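Local coordinates for TT1561 protein (Thermus thermophilus, PDB 1UF3) that is of unknown function but belongs to the calcineurin-like metallophosphoesterase superfamily, binds calcium ions in the crystal and is predicted to be a phosphoesterase, at residues Y7-S12 / Y212-L217; L183-G188 / V202-L207; E79-A84 / M94-E99. One frame throughout, in Å; residues are numbered along the deposited sequence.

Contact 1. Residues Y7-S12 / Y212-L217; sequences YILATS and YSLLDL
Ile8 and Leu215 form one hydrogen-bonded pair of an antiparallel strand pairing in one of the two sheets of this metallophosphoesterase fold, where strand 7-12 runs beside strand 211-216. Four backbone hydrogen bonds tie the strands in two hydrogen-bonded pairs. Ile8 N gives to Leu215 O at 3.0 Å and Leu215 N returns a bond to Ile8 O at 2.8 Å; Ala10 and Ser213 exchange a second set, with N-H...O angles near 170°. Weaker CA-H...O contacts fill in beside these bonds, as from Tyr7 CA to Leu215 O, 3.2 Å.

Apolar contacts cover both faces. On that of Ile8, Ala10 and Leu215, Ile8 CD1 reaches Leu217 CD1 at 3.7 Å, and the small methyl of Ala10 lets Leu215 CD2 close in to 4.0 Å. This face packs on Leu183 and Leu185 of the other sheet, which suits branched aliphatic residues. On the opposite face, the CD1 methyl of Leu9 meets the Tyr212 ring at its CD1.

Polar and aromatic groups mix at the Tyr7 end. With CG anti to its carbonyl carbon (chi1 -61°), the Tyr7 ring lies alongside Asp216, ring and carboxylate planes 58° apart. A serine in place of Tyr7 would probably open a gap beside Asp216 and take away the ring that packs on Arg2 of a neighbouring subunit. The Asp216 carboxylate also pairs with Arg6 and accepts from Ala219 N, while Asp216 CG sits 3.5 Å from Tyr7 CE2.

Contact 2. Residues L183-G188 / V202-L207; sequences LVLVAG and VVPGDL
Val202 is gripped through its backbone by strand 183-186, which runs parallel to it: Val202 N gives to Val184 O at 2.8 Å in a nearly straight bond (177°), and Val202 O accepts from Val186 N at 3.0 Å in a more bent one (159°). Leu185 and Val202 form the parallel bridge between these two bonds, and the Leu185 CA-H also points at Val202 O. Strands 183-186 and 199-203 are neighbours in the second, mixed sheet of the metallophosphoesterase fold, packed against the sheet that holds strands 7-12 and 211-216.

On the face of Leu185 and Val202 the side chains lie side by side and point the same way. Leu185 CG is anti to its carbonyl carbon (chi1 -84°), which brings CD2 to 3.7 Å from Val202 CB, 3.8 Å from Val202 CG1 and, farther along, 3.8 Å from Pro204 CD. Leu183 approaches the other branch of the same valine, its CD1 lying 3.7 Å from Val202 CG2, so the two leucines hold Val202 by different methyls. These residues face Ile8, Ala10 and Leu215 of the other sheet, a setting that suits aliphatic chains. On the reverse face the branched Val186 and Val203 meet methyl to methyl, CG2 to CG2, at 3.6 Å.

Pro204 has no N-H to offer strand 183-186, and its CD lies beside Val186 O. Gly188 and Gly205 have backbone angles that call for glycine; at Gly188 a side chain would also strike Val203 CG1, which sits 3.7 Å from Gly188 O. Asp206, next along, turns its carboxylate to Ser208.

The chemistry is thus divided: two backbone bonds fix the register, and aliphatic methyls fill the face toward the other sheet.

Contact 3. Residues E79-A84 / M94-E99; sequences EYLREA and MRNVHE
A beta-alpha-beta unit made of strand 66-69, helix 77-90 and strand 94-96 brings Tyr80 of the helix against Asn96 of the strand. Tyr80 OH donates to Asn96 OD1 at 2.7 Å. Its ring is carried there by a CG anti to the backbone N (chi1 155°), and it stands steeply to the amide, the planes 79° apart. The same oxygen accepts from His98 N at 2.8 Å, closing an Asx turn at the end of the strand. The two donors come from opposite faces of the amide plane, each well above it, so this buried oxygen is held from both sides and the rotation of the amide is fixed. Asparagine suits the place because its other end also has a partner: ND2 donates to Tyr138 of a neighbouring subunit, while Leu81 CD1 packs 3.4 Å from Asn96 ND2. Ala84, one turn along the helix from Tyr80, is small enough to bring its CB within 4.1 Å of Asn96 CB. The ring of His98 bonds to Gly114 N and Tyr131, tying the turn to the other sheet. Helix-on-strand packing of this kind, with the helix nearly antiparallel to the strand at 158°, is typical of the beta-alpha-beta crossover.

In the fold
Contacts 1 and 3 reach the same six-stranded sheet, contact 3 at its outermost strand 94-96 and contact 1 nearer the other end; their centres lie 20 Å apart, on opposite sides of the chain's centre. Contact 2 belongs to the second sheet and touches contact 1 directly, their centres 9 Å apart: Ser213 OG lies 2.8 Å from Pro204 O, a probable hydrogen bond, and Ala10 CB packs on Pro204 CB. Contacts 2 and 3 do not touch, with about 9 Å between their nearest atoms. Calcium ions lie near two of the contacts: one is about 5 Å from the side chain of Tyr7 in contact 1, another about 7 Å from that of His98 in contact 3.

Contact 1. Residues Y7-S12 / Y212-L217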
loop_
_atom_site.group_PDB
_atom_site.type_symbol
_atom_site.label_atom_id
_atom_site.label_comp_id
_atom_site.label_asym_id
_atom_site.label_seq_id
_atom_site.Cartn_x
_atom_site.Cartn_y
_atom_site.Cartn_z
ATOM N N TYR A 7 -9.774 14.409 1.222
ATOM C CA TYR A 7 -9.612 15.387 0.157
ATOM C C TYR A 7 -10.526 15.104 -1.013
ATOM O O TYR A 7 -10.617 13.968 -1.486
ATOM C CB TYR A 7 -8.161 15.413 -0.319
ATOM C CG TYR A 7 -7.222 15.789 0.782
ATOM C CD1 TYR A 7 -6.652 14.812 1.610
ATOM C CD2 TYR A 7 -6.978 17.137 1.071
ATOM C CE1 TYR A 7 -5.866 15.170 2.699
ATOM C CE2 TYR A 7 -6.205 17.505 2.165
ATOM C CZ TYR A 7 -5.653 16.515 2.979
ATOM O OH TYR A 7 -4.928 16.886 4.082
ATOM N N ILE A 8 -11.212 16.141 -1.472
ATOM C CA ILE A 8 -12.130 16.009 -2.586
ATOM C C ILE A 8 -11.753 16.947 -3.718
ATOM O O ILE A 8 -11.612 18.168 -3.504
ATOM C CB ILE A 8 -13.541 16.338 -2.157
ATOM C CG1 ILE A 8 -14.007 15.389 -1.050
ATOM C CG2 ILE A 8 -14.469 16.274 -3.328
ATOM C CD1 ILE A 8 -15.258 15.916 -0.391
ATOM N N LEU A 9 -11.569 16.376 -4.912
ATOM C CA LEU A 9 -11.264 17.151 -6.118
ATOM C C LEU A 9 -12.647 17.564 -6.650
ATOM O O LEU A 9 -13.525 16.714 -6.890
ATOM C CB LEU A 9 -10.519 16.270 -7.129
ATOM C CG LEU A 9 -10.040 16.915 -8.426
ATOM C CD1 LEU A 9 -9.110 18.069 -8.104
ATOM C CD2 LEU A 9 -9.319 15.852 -9.280
ATOM N N ALA A 10 -12.855 18.867 -6.804
ATOM C CA ALA A 10 -14.153 19.382 -7.230
ATOM C C ALA A 10 -14.128 20.478 -8.306
ATOM O O ALA A 10 -13.148 21.192 -8.457
ATOM C CB ALA A 10 -14.903 19.893 -6.008
ATOM N N THR A 11 -15.235 20.592 -9.027
ATOM C CA THR A 11 -15.383 21.576 -10.092
ATOM C C THR A 11 -16.831 21.535 -10.536
ATOM O O THR A 11 -17.600 20.635 -10.131
ATOM C CB THR A 11 -14.481 21.249 -11.305
ATOM O OG1 THR A 11 -14.481 22.361 -12.203
ATOM C CG2 THR A 11 -15.013 20.028 -12.062
ATOM N N SER A 12 -17.207 22.501 -11.373
ATOM C CA SER A 12 -18.576 22.582 -11.874
ATOM C C SER A 12 -18.651 23.035 -13.331
ATOM O O SER A 12 -17.665 23.429 -13.933
ATOM C CB SER A 12 -19.379 23.577 -11.040
ATOM O OG SER A 12 -18.837 24.883 -11.229
ATOM N N TYR A 212 -10.736 24.625 -10.789
ATOM C CA TYR A 212 -11.083 23.529 -9.894
ATOM C C TYR A 212 -10.454 23.794 -8.531
ATOM O O TYR A 212 -9.579 24.663 -8.384
ATOM C CB TYR A 212 -10.592 22.180 -10.451
ATOM C CG TYR A 212 -9.099 22.026 -10.408
ATOM C CD1 TYR A 212 -8.464 21.486 -9.294
ATOM C CD2 TYR A 212 -8.317 22.476 -11.462
ATOM C CE1 TYR A 212 -7.076 21.410 -9.232
ATOM C CE2 TYR A 212 -6.936 22.401 -11.419
ATOM C CZ TYR A 212 -6.315 21.873 -10.305
ATOM O OH TYR A 212 -4.937 21.829 -10.289
ATOM N N SER A 213 -10.910 23.029 -7.546
ATOM C CA SER A 213 -10.429 23.117 -6.181
ATOM C C SER A 213 -10.205 21.704 -5.603
ATOM O O SER A 213 -10.817 20.722 -6.036
ATOM C CB SER A 213 -11.469 23.825 -5.295
ATOM O OG SER A 213 -11.773 25.157 -5.709
ATOM N N LEU A 214 -9.310 21.617 -4.632
ATOM C CA LEU A 214 -9.064 20.376 -3.910
ATOM C C LEU A 214 -9.451 20.780 -2.483
ATOM O O LEU A 214 -8.751 21.587 -1.855
ATOM C CB LEU A 214 -7.594 19.967 -3.955
ATOM C CG LEU A 214 -7.321 18.666 -3.163
ATOM C CD1 LEU A 214 -7.932 17.446 -3.905
ATOM C CD2 LEU A 214 -5.826 18.476 -2.994
ATOM N N LEU A 215 -10.586 20.283 -2.006
ATOM C CA LEU A 215 -11.045 20.606 -0.668
ATOM C C LEU A 215 -10.450 19.690 0.394
ATOM O O LEU A 215 -10.344 18.469 0.198
ATOM C CB LEU A 215 -12.562 20.506 -0.546
ATOM C CG LEU A 215 -13.589 20.611 -1.669
ATOM C CD1 LEU A 215 -14.859 21.106 -1.039
ATOM C CD2 LEU A 215 -13.143 21.498 -2.813
ATOM N N ASP A 216 -10.067 20.286 1.518
ATOM C CA ASP A 216 -9.546 19.543 2.657
ATOM C C ASP A 216 -10.715 19.548 3.641
ATOM O O ASP A 216 -10.931 20.536 4.367
ATOM C CB ASP A 216 -8.328 20.256 3.274
ATOM C CG ASP A 216 -7.818 19.554 4.532
ATOM O OD1 ASP A 216 -8.618 18.863 5.171
ATOM O OD2 ASP A 216 -6.634 19.687 4.875
ATOM N N LEU A 217 -11.482 18.464 3.654
ATOM C CA LEU A 217 -12.652 18.350 4.518
ATOM C C LEU A 217 -12.441 18.623 5.986
ATOM O O LEU A 217 -13.244 19.308 6.607
ATOM C CB LEU A 217 -13.283 16.964 4.397
ATOM C CG LEU A 217 -14.326 16.741 3.316
ATOM C CD1 LEU A 217 -14.633 15.255 3.227
ATOM C CD2 LEU A 217 -15.587 17.538 3.646
#

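Contact 2. Residues L183-G188 / V202-L207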
loop_
_atom_site.group_PDB
_atom_site.type_symbol
_atom_site.label_atom_id
_atom_site.label_comp_id
_atom_site.label_asym_id
_atom_site.label_seq_id
_atom_site.Cartn_x
_atom_site.Cartn_y
_atom_site.Cartn_z
ATOM N N LEU A 183 -20.749 19.812 4.242
ATOM C CA LEU A 183 -20.215 20.472 3.053
ATOM C C LEU A 183 -21.327 20.606 2.022
ATOM O O LEU A 183 -22.196 19.743 1.905
ATOM C CB LEU A 183 -19.042 19.685 2.455
ATOM C CG LEU A 183 -18.696 19.939 0.974
ATOM C CD1 LEU A 183 -18.105 21.362 0.789
ATOM C CD2 LEU A 183 -17.715 18.890 0.490
ATOM N N VAL A 184 -21.319 21.727 1.312
ATOM C CA VAL A 184 -22.292 21.990 0.263
ATOM C C VAL A 184 -21.456 22.479 -0.914
ATOM O O VAL A 184 -20.684 23.450 -0.790
ATOM C CB VAL A 184 -23.296 23.111 0.655
ATOM C CG1 VAL A 184 -24.308 23.352 -0.500
ATOM C CG2 VAL A 184 -24.044 22.727 1.911
ATOM N N LEU A 185 -21.557 21.788 -2.039
ATOM C CA LEU A 185 -20.823 22.200 -3.233
ATOM C C LEU A 185 -21.832 22.796 -4.231
ATOM O O LEU A 185 -22.901 22.219 -4.463
ATOM C CB LEU A 185 -20.109 20.994 -3.867
ATOM C CG LEU A 185 -18.743 20.607 -3.281
ATOM C CD1 LEU A 185 -18.301 19.250 -3.818
ATOM C CD2 LEU A 185 -17.709 21.663 -3.661
ATOM N N VAL A 186 -21.521 23.952 -4.807
ATOM C CA VAL A 186 -22.451 24.551 -5.781
ATOM C C VAL A 186 -21.711 25.007 -7.035
ATOM O O VAL A 186 -20.501 25.202 -7.032
ATOM C CB VAL A 186 -23.238 25.774 -5.177
ATOM C CG1 VAL A 186 -24.132 25.321 -4.035
ATOM C CG2 VAL A 186 -22.255 26.855 -4.711
ATOM N N ALA A 187 -22.445 25.157 -8.122
ATOM C CA ALA A 187 -21.846 25.606 -9.373
ATOM C C ALA A 187 -21.476 27.091 -9.300
ATOM O O ALA A 187 -22.134 27.873 -8.628
ATOM C CB ALA A 187 -22.833 25.383 -10.531
ATOM N N GLY A 188 -20.420 27.475 -9.995
ATOM C CA GLY A 188 -20.052 28.877 -10.000
ATOM C C GLY A 188 -18.648 29.124 -10.498
ATOM O O GLY A 188 -17.807 28.225 -10.469
ATOM N N VAL A 202 -18.984 25.624 -0.602
ATOM C CA VAL A 202 -17.889 25.780 -1.537
ATOM C C VAL A 202 -18.316 25.913 -2.996
ATOM O O VAL A 202 -19.183 25.177 -3.483
ATOM C CB VAL A 202 -16.911 24.564 -1.451
ATOM C CG1 VAL A 202 -15.809 24.694 -2.521
ATOM C CG2 VAL A 202 -16.302 24.461 -0.022
ATOM N N VAL A 203 -17.702 26.881 -3.667
ATOM C CA VAL A 203 -17.897 27.120 -5.092
ATOM C C VAL A 203 -16.537 26.618 -5.543
ATOM O O VAL A 203 -15.520 27.294 -5.386
ATOM C CB VAL A 203 -18.088 28.641 -5.383
ATOM C CG1 VAL A 203 -18.006 28.907 -6.862
ATOM C CG2 VAL A 203 -19.443 29.095 -4.847
ATOM N N PRO A 204 -16.489 25.388 -6.063
ATOM C CA PRO A 204 -15.223 24.810 -6.502
ATOM C C PRO A 204 -14.590 25.398 -7.740
ATOM O O PRO A 204 -13.408 25.198 -7.979
ATOM C CB PRO A 204 -15.572 23.335 -6.664
ATOM C CG PRO A 204 -16.971 23.391 -7.153
ATOM C CD PRO A 204 -17.592 24.424 -6.226
ATOM N N GLY A 205 -15.373 26.126 -8.524
ATOM C CA GLY A 205 -14.826 26.695 -9.743
ATOM C C GLY A 205 -15.595 26.228 -10.969
ATOM O O GLY A 205 -16.434 25.315 -10.896
ATOM N N ASP A 206 -15.298 26.851 -12.107
ATOM C CA ASP A 206 -15.961 26.524 -13.359
ATOM C C ASP A 206 -14.916 25.877 -14.283
ATOM O O ASP A 206 -13.957 26.547 -14.703
ATOM C CB ASP A 206 -16.514 27.823 -13.974
ATOM C CG ASP A 206 -17.394 27.569 -15.156
ATOM O OD1 ASP A 206 -16.976 26.777 -16.006
ATOM O OD2 ASP A 206 -18.494 28.149 -15.229
ATOM N N LEU A 207 -15.080 24.583 -14.591
ATOM C CA LEU A 207 -14.108 23.878 -15.438
ATOM C C LEU A 207 -14.079 24.425 -16.873
ATOM O O LEU A 207 -13.070 24.297 -17.573
ATOM C CB LEU A 207 -14.398 22.366 -15.485
ATOM C CG LEU A 207 -13.244 21.373 -15.263
ATOM C CD1 LEU A 207 -13.438 20.161 -16.147
ATOM C CD2 LEU A 207 -11.919 21.988 -15.538
#

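Contact 3. Residues E79-A84 / M94-E99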
loop_
_atom_site.group_PDB
_atom_site.type_symbol
_atom_site.label_atom_id
_atom_site.label_comp_id
_atom_site.label_asym_id
_atom_site.label_seq_id
_atom_site.Cartn_x
_atom_site.Cartn_y
_atom_site.Cartn_z
ATOM N N GLU A 79 -31.553 11.391 -20.885
ATOM C CA GLU A 79 -30.314 11.104 -21.606
ATOM C C GLU A 79 -29.148 11.075 -20.620
ATOM O O GLU A 79 -28.323 10.142 -20.623
ATOM C CB GLU A 79 -30.044 12.146 -22.704
ATOM C CG GLU A 79 -31.133 12.172 -23.773
ATOM C CD GLU A 79 -30.679 12.779 -25.107
ATOM O OE1 GLU A 79 -31.434 12.608 -26.080
ATOM O OE2 GLU A 79 -29.596 13.410 -25.194
ATOM N N TYR A 80 -29.065 12.116 -19.796
ATOM C CA TYR A 80 -28.035 12.184 -18.753
ATOM C C TYR A 80 -28.212 10.921 -17.886
ATOM O O TYR A 80 -27.261 10.181 -17.661
ATOM C CB TYR A 80 -28.242 13.443 -17.881
ATOM C CG TYR A 80 -27.685 13.380 -16.441
ATOM C CD1 TYR A 80 -26.336 13.636 -16.178
ATOM C CD2 TYR A 80 -28.516 13.082 -15.359
ATOM C CE1 TYR A 80 -25.825 13.604 -14.871
ATOM C CE2 TYR A 80 -28.013 13.049 -14.036
ATOM C CZ TYR A 80 -26.671 13.314 -13.802
ATOM O OH TYR A 80 -26.161 13.333 -12.508
ATOM N N LEU A 81 -29.442 10.674 -17.440
ATOM C CA LEU A 81 -29.730 9.532 -16.570
ATOM C C LEU A 81 -29.356 8.155 -17.147
ATOM O O LEU A 81 -28.803 7.303 -16.436
ATOM C CB LEU A 81 -31.207 9.522 -16.169
ATOM C CG LEU A 81 -31.514 8.685 -14.909
ATOM C CD1 LEU A 81 -30.886 9.394 -13.686
ATOM C CD2 LEU A 81 -33.018 8.527 -14.689
ATOM N N ARG A 82 -29.641 7.926 -18.425
ATOM C CA ARG A 82 -29.321 6.630 -19.009
ATOM C C ARG A 82 -27.847 6.354 -19.103
ATOM O O ARG A 82 -27.394 5.227 -18.833
ATOM C CB ARG A 82 -29.920 6.467 -20.402
ATOM C CG ARG A 82 -29.775 5.018 -20.908
ATOM C CD ARG A 82 -30.923 4.618 -21.815
ATOM N NE ARG A 82 -30.969 3.167 -21.990
ATOM C CZ ARG A 82 -31.748 2.538 -22.864
ATOM N NH1 ARG A 82 -32.558 3.224 -23.662
ATOM N NH2 ARG A 82 -31.723 1.217 -22.932
ATOM N N GLU A 83 -27.097 7.373 -19.511
ATOM C CA GLU A 83 -25.667 7.238 -19.659
ATOM C C GLU A 83 -24.967 7.139 -18.300
ATOM O O GLU A 83 -23.896 6.537 -18.198
ATOM C CB GLU A 83 -25.109 8.405 -20.489
ATOM C CG GLU A 83 -25.629 8.412 -21.935
ATOM C CD GLU A 83 -25.293 7.120 -22.674
ATOM O OE1 GLU A 83 -26.075 6.720 -23.564
ATOM O OE2 GLU A 83 -24.243 6.508 -22.379
ATOM N N ALA A 84 -25.550 7.756 -17.277
ATOM C CA ALA A 84 -24.984 7.679 -15.925
ATOM C C ALA A 84 -25.222 6.225 -15.476
ATOM O O ALA A 84 -24.324 5.566 -14.957
ATOM C CB ALA A 84 -25.722 8.634 -14.972
HETATM N N MSE A 94 -18.864 5.309 -9.182
HETATM C CA MSE A 94 -19.373 6.582 -9.717
HETATM C C MSE A 94 -20.825 6.644 -9.374
HETATM O O MSE A 94 -21.498 5.612 -9.311
HETATM C CB MSE A 94 -19.215 6.647 -11.241
HETATM C CG MSE A 94 -17.805 6.502 -11.666
HETATM SE SE MSE A 94 -17.645 6.302 -13.600
HETATM C CE MSE A 94 -18.100 8.161 -14.063
ATOM N N ARG A 95 -21.337 7.848 -9.182
ATOM C CA ARG A 95 -22.712 7.963 -8.797
ATOM C C ARG A 95 -23.382 9.313 -9.023
ATOM O O ARG A 95 -22.941 10.344 -8.496
ATOM C CB ARG A 95 -22.842 7.600 -7.302
ATOM C CG ARG A 95 -24.274 7.554 -6.764
ATOM C CD ARG A 95 -25.172 6.569 -7.555
ATOM N NE ARG A 95 -26.258 6.013 -6.752
ATOM C CZ ARG A 95 -27.548 6.008 -7.086
ATOM N NH1 ARG A 95 -27.958 6.544 -8.225
ATOM N NH2 ARG A 95 -28.437 5.433 -6.283
ATOM N N ASN A 96 -24.460 9.280 -9.801
ATOM C CA ASN A 96 -25.273 10.450 -10.026
ATOM C C ASN A 96 -26.092 10.486 -8.738
ATOM O O ASN A 96 -26.836 9.549 -8.471
ATOM C CB ASN A 96 -26.219 10.228 -11.211
ATOM C CG ASN A 96 -27.548 10.850 -10.991
ATOM O OD1 ASN A 96 -27.629 12.019 -10.627
ATOM N ND2 ASN A 96 -28.620 10.081 -11.199
ATOM N N VAL A 97 -25.942 11.538 -7.938
ATOM C CA VAL A 97 -26.686 11.634 -6.685
ATOM C C VAL A 97 -27.921 12.524 -6.780
ATOM O O VAL A 97 -28.575 12.809 -5.776
ATOM C CB VAL A 97 -25.760 12.087 -5.505
ATOM C CG1 VAL A 97 -24.741 10.960 -5.178
ATOM C CG2 VAL A 97 -25.000 13.363 -5.869
ATOM N N HIS A 98 -28.274 12.915 -8.002
ATOM C CA HIS A 98 -29.456 13.753 -8.230
ATOM C C HIS A 98 -30.725 13.042 -7.718
ATOM O O HIS A 98 -31.106 11.981 -8.207
ATOM C CB HIS A 98 -29.568 14.092 -9.737
ATOM C CG HIS A 98 -30.760 14.933 -10.092
ATOM N ND1 HIS A 98 -30.991 16.179 -9.539
ATOM C CD2 HIS A 98 -31.812 14.689 -10.912
ATOM C CE1 HIS A 98 -32.136 16.659 -9.997
ATOM N NE2 HIS A 98 -32.654 15.774 -10.831
ATOM N N GLU A 99 -31.355 13.637 -6.710
ATOM C CA GLU A 99 -32.573 13.142 -6.048
ATOM C C GLU A 99 -32.325 11.845 -5.275
ATOM O O GLU A 99 -33.256 11.221 -4.781
ATOM C CB GLU A 99 -33.728 12.900 -7.037
ATOM C CG GLU A 99 -33.965 13.987 -8.081
ATOM C CD GLU A 99 -35.135 13.640 -9.003
ATOM O OE1 GLU A 99 -35.393 12.440 -9.227
ATOM O OE2 GLU A 99 -35.800 14.562 -9.511
#